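Aminotransferase (PDB 2FNU) catalyses the PLP-dependent amino transfer from glutamate that makes UDP-4-amino-4,6-dideoxy-N-acetyl-beta-L-altrosamine, the second step of pseudaminic acid biosynthesis for flagellin modification. Local coordinates at residues F4-P9 with L311-Y316; A181-T186 with S282-P287. One frame throughout, in Å; residues are numbered along the deposited sequence.

Contact 1 of 2, residues F4-P9 with L311-Y316; sequences FAYSEP and LAQVHY. With UD1 (uridine-diphosphate-N-acetylglucosamine), chain F.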
loop_
_atom_site.group_PDB
_atom_site.type_symbol
_atom_site.label_atom_id
_atom_site.label_comp_id
_atom_site.label_asym_id
_atom_site.label_seq_id
_atom_site.Cartn_x
_atom_site.Cartn_y
_atom_site.Cartn_z
ATOM N N PHE B 4 -12.798 26.182 -5.564
ATOM C CA PHE B 4 -12.016 25.899 -4.368
ATOM C C PHE B 4 -12.327 24.515 -3.817
ATOM O O PHE B 4 -13.394 24.302 -3.240
ATOM C CB PHE B 4 -12.321 26.941 -3.295
ATOM C CG PHE B 4 -11.907 28.336 -3.668
ATOM C CD1 PHE B 4 -12.847 29.251 -4.139
ATOM C CD2 PHE B 4 -10.582 28.743 -3.530
ATOM C CE1 PHE B 4 -12.460 30.558 -4.486
ATOM C CE2 PHE B 4 -10.186 30.043 -3.866
ATOM C CZ PHE B 4 -11.123 30.942 -4.343
ATOM N N ALA B 5 -11.391 23.585 -3.991
ATOM C CA ALA B 5 -11.473 22.280 -3.346
ATOM C C ALA B 5 -11.423 22.499 -1.842
ATOM O O ALA B 5 -10.842 23.493 -1.379
ATOM C CB ALA B 5 -10.286 21.417 -3.773
ATOM N N TYR B 6 -12.013 21.588 -1.075
ATOM C CA TYR B 6 -12.063 21.808 0.373
ATOM C C TYR B 6 -10.704 21.658 1.028
ATOM O O TYR B 6 -10.448 22.230 2.081
ATOM C CB TYR B 6 -13.135 20.950 1.054
ATOM C CG TYR B 6 -12.771 19.508 1.365
ATOM C CD1 TYR B 6 -12.101 19.183 2.546
ATOM C CD2 TYR B 6 -13.123 18.472 0.499
ATOM C CE1 TYR B 6 -11.786 17.875 2.864
ATOM C CE2 TYR B 6 -12.809 17.142 0.810
ATOM C CZ TYR B 6 -12.140 16.847 1.992
ATOM O OH TYR B 6 -11.820 15.546 2.330
ATOM N N SER B 7 -9.842 20.862 0.410
ATOM C CA SER B 7 -8.432 20.806 0.805
ATOM C C SER B 7 -7.621 20.453 -0.420
ATOM O O SER B 7 -8.152 19.883 -1.378
ATOM C CB SER B 7 -8.179 19.783 1.921
ATOM O OG SER B 7 -6.833 19.866 2.376
ATOM N N GLU B 8 -6.347 20.817 -0.404
ATOM C CA GLU B 8 -5.426 20.403 -1.462
ATOM C C GLU B 8 -3.997 20.318 -0.944
ATOM O O GLU B 8 -3.681 20.870 0.119
ATOM C CB GLU B 8 -5.506 21.345 -2.657
ATOM C CG GLU B 8 -5.191 22.740 -2.340
ATOM C CD GLU B 8 -5.534 23.705 -3.479
ATOM O OE1 GLU B 8 -4.709 24.577 -3.712
ATOM O OE2 GLU B 8 -6.602 23.611 -4.112
ATOM N N PRO B 9 -3.116 19.625 -1.690
ATOM C CA PRO B 9 -1.733 19.561 -1.254
ATOM C C PRO B 9 -1.057 20.915 -1.441
ATOM O O PRO B 9 -1.427 21.671 -2.343
ATOM C CB PRO B 9 -1.114 18.522 -2.206
ATOM C CG PRO B 9 -1.948 18.610 -3.464
ATOM C CD PRO B 9 -3.347 18.892 -2.956
ATOM N N LEU B 311 -16.354 24.077 -3.169
ATOM C CA LEU B 311 -16.541 22.624 -3.307
ATOM C C LEU B 311 -16.549 21.945 -1.946
ATOM O O LEU B 311 -15.721 21.070 -1.641
ATOM C CB LEU B 311 -15.516 22.016 -4.265
ATOM C CG LEU B 311 -15.404 22.739 -5.621
ATOM C CD1 LEU B 311 -14.334 22.061 -6.514
ATOM C CD2 LEU B 311 -16.749 22.822 -6.345
ATOM N N ALA B 312 -17.539 22.336 -1.149
ATOM C CA ALA B 312 -17.621 21.884 0.224
ATOM C C ALA B 312 -17.969 20.407 0.262
ATOM O O ALA B 312 -18.538 19.871 -0.700
ATOM C CB ALA B 312 -18.662 22.695 0.990
ATOM N N GLN B 313 -17.647 19.766 1.385
ATOM C CA GLN B 313 -17.846 18.329 1.534
ATOM C C GLN B 313 -18.466 18.069 2.907
ATOM O O GLN B 313 -18.458 18.950 3.763
ATOM C CB GLN B 313 -16.483 17.631 1.374
ATOM C CG GLN B 313 -16.479 16.115 1.473
ATOM C CD GLN B 313 -17.449 15.469 0.513
ATOM O OE1 GLN B 313 -18.663 15.496 0.723
ATOM N NE2 GLN B 313 -16.913 14.867 -0.549
ATOM N N VAL B 314 -19.015 16.872 3.115
ATOM C CA VAL B 314 -19.577 16.506 4.404
ATOM C C VAL B 314 -18.740 15.379 5.013
ATOM O O VAL B 314 -18.446 14.377 4.332
ATOM C CB VAL B 314 -21.038 16.042 4.268
ATOM C CG1 VAL B 314 -21.604 15.562 5.630
ATOM C CG2 VAL B 314 -21.912 17.173 3.693
ATOM N N HIS B 315 -18.354 15.559 6.280
ATOM C CA HIS B 315 -17.630 14.530 7.046
ATOM C C HIS B 315 -18.399 14.276 8.353
ATOM O O HIS B 315 -18.397 15.143 9.218
ATOM C CB HIS B 315 -16.217 15.063 7.362
ATOM C CG HIS B 315 -15.417 15.416 6.144
ATOM N ND1 HIS B 315 -15.371 16.694 5.614
ATOM C CD2 HIS B 315 -14.611 14.660 5.365
ATOM C CE1 HIS B 315 -14.586 16.698 4.554
ATOM N NE2 HIS B 315 -14.102 15.480 4.385
ATOM N N TYR B 316 -19.071 13.134 8.549
ATOM C CA TYR B 316 -19.109 11.948 7.697
ATOM C C TYR B 316 -20.482 11.301 7.829
ATOM O O TYR B 316 -21.150 11.443 8.863
ATOM C CB TYR B 316 -18.112 10.892 8.202
ATOM C CG TYR B 316 -16.663 11.251 8.068
ATOM C CD1 TYR B 316 -15.955 11.766 9.153
ATOM C CD2 TYR B 316 -15.990 11.067 6.854
ATOM C CE1 TYR B 316 -14.603 12.084 9.033
ATOM C CE2 TYR B 316 -14.626 11.391 6.716
ATOM C CZ TYR B 316 -13.959 11.911 7.813
ATOM O OH TYR B 316 -12.629 12.225 7.680
HETATM C "C1'" UD1 F . -11.763 10.334 1.877
HETATM C "C2'" UD1 F . -12.184 11.107 3.139
HETATM C "C3'" UD1 F . -11.015 11.829 3.801
HETATM C "C4'" UD1 F . -9.807 10.894 3.942
HETATM C "C5'" UD1 F . -9.453 10.113 2.662
HETATM C "C6'" UD1 F . -8.691 10.971 1.650
HETATM C "C7'" UD1 F . -14.549 11.790 2.964
HETATM C "C8'" UD1 F . -15.540 12.782 2.417
HETATM N "N2'" UD1 F . -13.248 12.053 2.802
HETATM O "O1'" UD1 F . -11.512 11.238 0.799
HETATM O "O3'" UD1 F . -11.400 12.293 5.116
HETATM O "O5'" UD1 F . -10.612 9.491 2.082
HETATM O "O7'" UD1 F . -14.933 10.797 3.535
HETATM N N1 UD1 F . -7.818 16.437 -3.852
HETATM C C2 UD1 F . -6.683 17.163 -4.264
HETATM N N3 UD1 F . -5.546 16.514 -4.565
HETATM C C4 UD1 F . -5.458 15.178 -4.495
HETATM C C5 UD1 F . -6.545 14.402 -4.094
HETATM C C6 UD1 F . -7.743 15.027 -3.773
HETATM O O2 UD1 F . -6.742 18.415 -4.344
HETATM O O4 UD1 F . -4.382 14.624 -4.787
HETATM C C1B UD1 F . -9.058 17.177 -3.541
HETATM C C2B UD1 F . -9.842 17.324 -4.837
HETATM O "O2'" UD1 F . -10.381 18.646 -4.913
HETATM C C3B UD1 F . -10.951 16.301 -4.722
HETATM C C4B UD1 F . -11.176 16.223 -3.226
HETATM O O4B UD1 F . -9.899 16.464 -2.624
HETATM O O3B UD1 F . -12.149 16.683 -5.408
HETATM C C5B UD1 F . -11.683 14.849 -2.840
HETATM O O5B UD1 F . -11.870 14.836 -1.431
HETATM P PA UD1 F . -12.818 13.702 -0.781
HETATM O O1A UD1 F . -12.697 13.801 0.732
HETATM O O2A UD1 F . -14.186 13.803 -1.434
HETATM O O3A UD1 F . -12.013 12.417 -1.349
HETATM P PB UD1 F . -12.079 10.943 -0.687
HETATM O O1B UD1 F . -13.528 10.491 -0.579
HETATM O O2B UD1 F . -11.050 10.086 -1.409
HETATM O O HOH W 1 -13.561 19.716 -2.642
#
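Tyr6 and His315 meet in the nucleotide-sugar pocket of this DegT/DnrJ/EryC1-family aminotransferase as an offset edge-to-face pair. The two side chains come from opposite directions, and the imidazole turns its edge to the phenol face with centroids 4.9 Å apart and planes at 65°. His315 NE2 also donates to Tyr6 OH at 3.1 Å, the hydroxyl lying near the imidazole plane, while Ser346 OG holds His315 ND1. Tyr6 CG sits between its own backbone N and carbonyl carbon (chi1 82°), which swings the phenol across to His315 and the diphosphate. There Tyr6 OH gives a short hydrogen bond of 2.5 Å to UD1 O1A, so donation runs from imidazole through phenol to phosphate. Gln313 crosses the phenol at a slant, its CB 3.6 Å from Tyr6 CD2, and then bends at chi2 (54°) so that NE2 reaches UD1 O2A; Phe217 O of the second subunit is another partner of NE2. Tyr316 OH bonds to UD1 O3' of the sugar, a water bridges Tyr6 N and Leu311 O, and Leu311 N donates to Phe4 O at 3.0 Å. The Gln313 amide is held at its oxygen as well: Val314 N reaches an in-plane lone pair of OE1 at 2.8 Å.

Contact 2 of 2, residues A181-T186 with S282-P287; sequences AIKPIT and SNHLYP. With UD1 (uridine-diphosphate-N-acetylglucosamine), chain F; PMP (4'-deoxy-4'-aminopyridoxal-5'-phosphate), chain E.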
loop_
_atom_site.group_PDB
_atom_site.type_symbol
_atom_site.label_atom_id
_atom_site.label_comp_id
_atom_site.label_asym_id
_atom_site.label_seq_id
_atom_site.Cartn_x
_atom_site.Cartn_y
_atom_site.Cartn_z
ATOM N N ALA B 181 -2.804 13.133 0.154
ATOM C CA ALA B 181 -2.684 14.418 -0.552
ATOM C C ALA B 181 -3.303 15.615 0.164
ATOM O O ALA B 181 -2.757 16.715 0.113
ATOM C CB ALA B 181 -3.309 14.284 -1.932
ATOM N N ILE B 182 -4.453 15.421 0.803
ATOM C CA ILE B 182 -5.186 16.569 1.349
ATOM C C ILE B 182 -4.986 16.749 2.847
ATOM O O ILE B 182 -5.646 17.600 3.466
ATOM C CB ILE B 182 -6.692 16.524 0.997
ATOM C CG1 ILE B 182 -7.359 15.327 1.681
ATOM C CG2 ILE B 182 -6.839 16.507 -0.532
ATOM C CD1 ILE B 182 -8.889 15.241 1.492
ATOM N N LYS B 183 -4.072 15.967 3.429
ATOM C CA LYS B 183 -3.889 15.980 4.884
ATOM C C LYS B 183 -2.912 17.066 5.358
ATOM O O LYS B 183 -2.320 17.774 4.531
ATOM C CB LYS B 183 -3.467 14.598 5.367
ATOM C CG LYS B 183 -4.590 13.549 5.271
ATOM C CD LYS B 183 -5.673 13.759 6.311
ATOM C CE LYS B 183 -6.669 12.591 6.294
ATOM N NZ LYS B 183 -8.059 13.053 6.426
ATOM N N PRO B 184 -2.789 17.253 6.680
ATOM C CA PRO B 184 -1.946 18.353 7.176
ATOM C C PRO B 184 -0.555 18.455 6.551
ATOM O O PRO B 184 -0.084 19.564 6.279
ATOM C CB PRO B 184 -1.905 18.095 8.684
ATOM C CG PRO B 184 -3.309 17.568 8.955
ATOM C CD PRO B 184 -3.512 16.593 7.794
ATOM N N ILE B 185 0.099 17.315 6.349
ATOM C CA ILE B 185 1.262 17.255 5.445
ATOM C C ILE B 185 1.017 16.058 4.557
ATOM O O ILE B 185 0.209 15.185 4.902
ATOM C CB ILE B 185 2.634 17.099 6.152
ATOM C CG1 ILE B 185 2.720 15.765 6.907
ATOM C CG2 ILE B 185 2.950 18.336 7.015
ATOM C CD1 ILE B 185 4.153 15.414 7.400
ATOM N N THR B 186 1.735 15.980 3.440
ATOM C CA THR B 186 1.474 14.903 2.489
ATOM C C THR B 186 2.711 14.197 1.954
ATOM O O THR B 186 3.791 14.785 1.860
ATOM C CB THR B 186 0.639 15.401 1.289
ATOM O OG1 THR B 186 0.203 14.273 0.524
ATOM C CG2 THR B 186 1.470 16.325 0.370
ATOM N N SER B 282 -4.617 20.920 14.217
ATOM C CA SER B 282 -4.045 20.876 12.877
ATOM C C SER B 282 -4.905 21.670 11.885
ATOM O O SER B 282 -4.434 22.070 10.822
ATOM C CB SER B 282 -3.982 19.421 12.418
ATOM O OG SER B 282 -5.306 18.923 12.243
ATOM N N ASN B 283 -6.182 21.853 12.206
ATOM C CA ASN B 283 -7.127 22.516 11.298
ATOM C C ASN B 283 -7.224 21.789 9.964
ATOM O O ASN B 283 -7.279 22.415 8.909
ATOM C CB ASN B 283 -6.741 23.985 11.044
ATOM C CG ASN B 283 -6.848 24.838 12.291
ATOM O OD1 ASN B 283 -5.888 25.518 12.695
ATOM N ND2 ASN B 283 -8.007 24.803 12.917
ATOM N N HIS B 284 -7.231 20.454 10.012
ATOM C CA HIS B 284 -7.424 19.705 8.771
ATOM C C HIS B 284 -8.725 20.093 8.077
ATOM O O HIS B 284 -8.749 20.247 6.832
ATOM C CB HIS B 284 -7.358 18.186 9.003
ATOM C CG HIS B 284 -7.740 17.402 7.799
ATOM N ND1 HIS B 284 -7.163 17.618 6.561
ATOM C CD2 HIS B 284 -8.667 16.435 7.620
ATOM C CE1 HIS B 284 -7.725 16.815 5.672
ATOM N NE2 HIS B 284 -8.642 16.089 6.288
ATOM N N LEU B 285 -9.797 20.208 8.872
ATOM C CA LEU B 285 -11.106 20.656 8.363
ATOM C C LEU B 285 -11.528 21.939 9.044
ATOM O O LEU B 285 -11.079 22.223 10.174
ATOM C CB LEU B 285 -12.209 19.623 8.614
ATOM C CG LEU B 285 -12.002 18.187 8.131
ATOM C CD1 LEU B 285 -13.137 17.245 8.594
ATOM C CD2 LEU B 285 -11.886 18.149 6.615
ATOM N N TYR B 286 -12.414 22.682 8.381
ATOM C CA TYR B 286 -13.114 23.799 9.022
ATOM C C TYR B 286 -14.608 23.460 8.963
ATOM O O TYR B 286 -15.268 23.752 7.958
ATOM C CB TYR B 286 -12.852 25.129 8.290
ATOM C CG TYR B 286 -13.477 26.293 9.009
ATOM C CD1 TYR B 286 -12.765 26.985 9.994
ATOM C CD2 TYR B 286 -14.799 26.668 8.748
ATOM C CE1 TYR B 286 -13.345 28.068 10.686
ATOM C CE2 TYR B 286 -15.380 27.722 9.442
ATOM C CZ TYR B 286 -14.649 28.413 10.398
ATOM O OH TYR B 286 -15.217 29.466 11.085
ATOM N N PRO B 287 -15.128 22.762 9.989
ATOM C CA PRO B 287 -16.545 22.379 10.008
ATOM C C PRO B 287 -17.466 23.491 10.471
ATOM O O PRO B 287 -17.150 24.221 11.423
ATOM C CB PRO B 287 -16.602 21.235 11.048
ATOM C CG PRO B 287 -15.155 20.888 11.345
ATOM C CD PRO B 287 -14.388 22.175 11.120
HETATM C "C1'" UD1 F . -11.763 10.334 1.877
HETATM C "C2'" UD1 F . -12.184 11.107 3.139
HETATM C "C3'" UD1 F . -11.015 11.829 3.801
HETATM C "C4'" UD1 F . -9.807 10.894 3.942
HETATM C "C5'" UD1 F . -9.453 10.113 2.662
HETATM C "C6'" UD1 F . -8.691 10.971 1.650
HETATM C "C7'" UD1 F . -14.549 11.790 2.964
HETATM C "C8'" UD1 F . -15.540 12.782 2.417
HETATM N "N2'" UD1 F . -13.248 12.053 2.802
HETATM O "O1'" UD1 F . -11.512 11.238 0.799
HETATM O "O3'" UD1 F . -11.400 12.293 5.116
HETATM O "O5'" UD1 F . -10.612 9.491 2.082
HETATM O "O7'" UD1 F . -14.933 10.797 3.535
HETATM N N1 UD1 F . -7.818 16.437 -3.852
HETATM C C2 UD1 F . -6.683 17.163 -4.264
HETATM N N3 UD1 F . -5.546 16.514 -4.565
HETATM C C4 UD1 F . -5.458 15.178 -4.495
HETATM C C5 UD1 F . -6.545 14.402 -4.094
HETATM C C6 UD1 F . -7.743 15.027 -3.773
HETATM O O2 UD1 F . -6.742 18.415 -4.344
HETATM O O4 UD1 F . -4.382 14.624 -4.787
HETATM C C1B UD1 F . -9.058 17.177 -3.541
HETATM C C2B UD1 F . -9.842 17.324 -4.837
HETATM O "O2'" UD1 F . -10.381 18.646 -4.913
HETATM C C3B UD1 F . -10.951 16.301 -4.722
HETATM C C4B UD1 F . -11.176 16.223 -3.226
HETATM O O4B UD1 F . -9.899 16.464 -2.624
HETATM O O3B UD1 F . -12.149 16.683 -5.408
HETATM C C5B UD1 F . -11.683 14.849 -2.840
HETATM O O5B UD1 F . -11.870 14.836 -1.431
HETATM P PA UD1 F . -12.818 13.702 -0.781
HETATM O O1A UD1 F . -12.697 13.801 0.732
HETATM O O2A UD1 F . -14.186 13.803 -1.434
HETATM O O3A UD1 F . -12.013 12.417 -1.349
HETATM P PB UD1 F . -12.079 10.943 -0.687
HETATM O O1B UD1 F . -13.528 10.491 -0.579
HETATM O O2B UD1 F . -11.050 10.086 -1.409
HETATM N N1 PMP E . -8.999 7.628 9.158
HETATM C C2 PMP E . -9.512 8.881 8.945
HETATM C C2A PMP E . -10.129 9.617 10.111
HETATM C C3 PMP E . -9.440 9.442 7.663
HETATM O O3 PMP E . -9.915 10.702 7.434
HETATM C C4 PMP E . -8.865 8.718 6.592
HETATM C C4A PMP E . -8.852 9.263 5.180
HETATM N N4A PMP E . -10.011 10.078 4.889
HETATM C C5 PMP E . -8.294 7.468 6.855
HETATM C C6 PMP E . -8.323 6.976 8.158
HETATM C C5A PMP E . -7.622 6.650 5.767
HETATM O O4P PMP E . -6.363 7.250 5.520
HETATM P P PMP E . -5.616 6.990 4.112
HETATM O O1P PMP E . -6.352 7.824 3.091
HETATM O O2P PMP E . -4.227 7.519 4.315
HETATM O O3P PMP E . -5.621 5.516 3.811
HETATM O O HOH W 2 -4.985 19.382 5.887
#
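Lys183, the residue that carries the cofactor as N6-(pyridoxal phosphate)lysine in the resting enzyme, crosses the imidazole of His284 beside the cofactor of this aminotransferase. The apolar part of the meeting is a CH-pi contact: Lys183 CD stands 3.9 Å from the centroid of the His284 ring, 20° off its normal and displaced toward the rim. His284 holds CG anti to its backbone N (chi1 172°), which carries the ring into the 181-186 loop. Pro184 adds a second hydrophobic touch, with its CG against Ser282 CB.

Polar contacts gather around the rim of the same ring. Ile182 O lies at the imidazole edge, 3.1 Å from His284 CE1, and a water in the ring plane bridges that carbonyl to His284 ND1, from which it is 2.9 Å away. In the 282-287 segment, Ser282 OG bonds to His157 O and receives a weak bond from His284 N. Lys183 NZ ends 3.1 Å from His284 NE2.

The third group of interactions is with the ligands. Ile182 CG2 packs on the uracil, whereas Lys183 NZ donates to PMP O3 at 3.2 Å. PMP N4A lies only 1.3 Å from UD1 C4', a covalent separation: cofactor and sugar are joined, in the adduct described as the external aldimine. Lys183 is therefore released from the cofactor, yet its NZ remains 4.1 Å from PMP C4A and 3.7 Å from UD1 C4', the two carbons flanking N4A. This is consistent with the proton-shuttling role of the corresponding lysine in PLP-dependent aminotransferases, and His284, packed along the chain at CD, probably helps to fix where the freed lysine lies.

In the fold
Both contacts line one active site, but at different depths. Contact 1 is partly buried: it pairs the N-terminal strand 4-5 with the loop after strand 310-311, and its polar side chains grip the diphosphate and sugar. Contact 2 is fully buried, lies nearer the centre of the chain, and joins the cofactor-lysine loop to the approach to strand 286-290, with CH-pi packing and a bridging water in place of phosphate-directed bonds. Contact 2 is nested within the chain loop closed by contact 1, and the two touch directly: Ser7 OG probably bonds to Ile182 O, and His315 packs on Leu285. Residues of the second subunit border both.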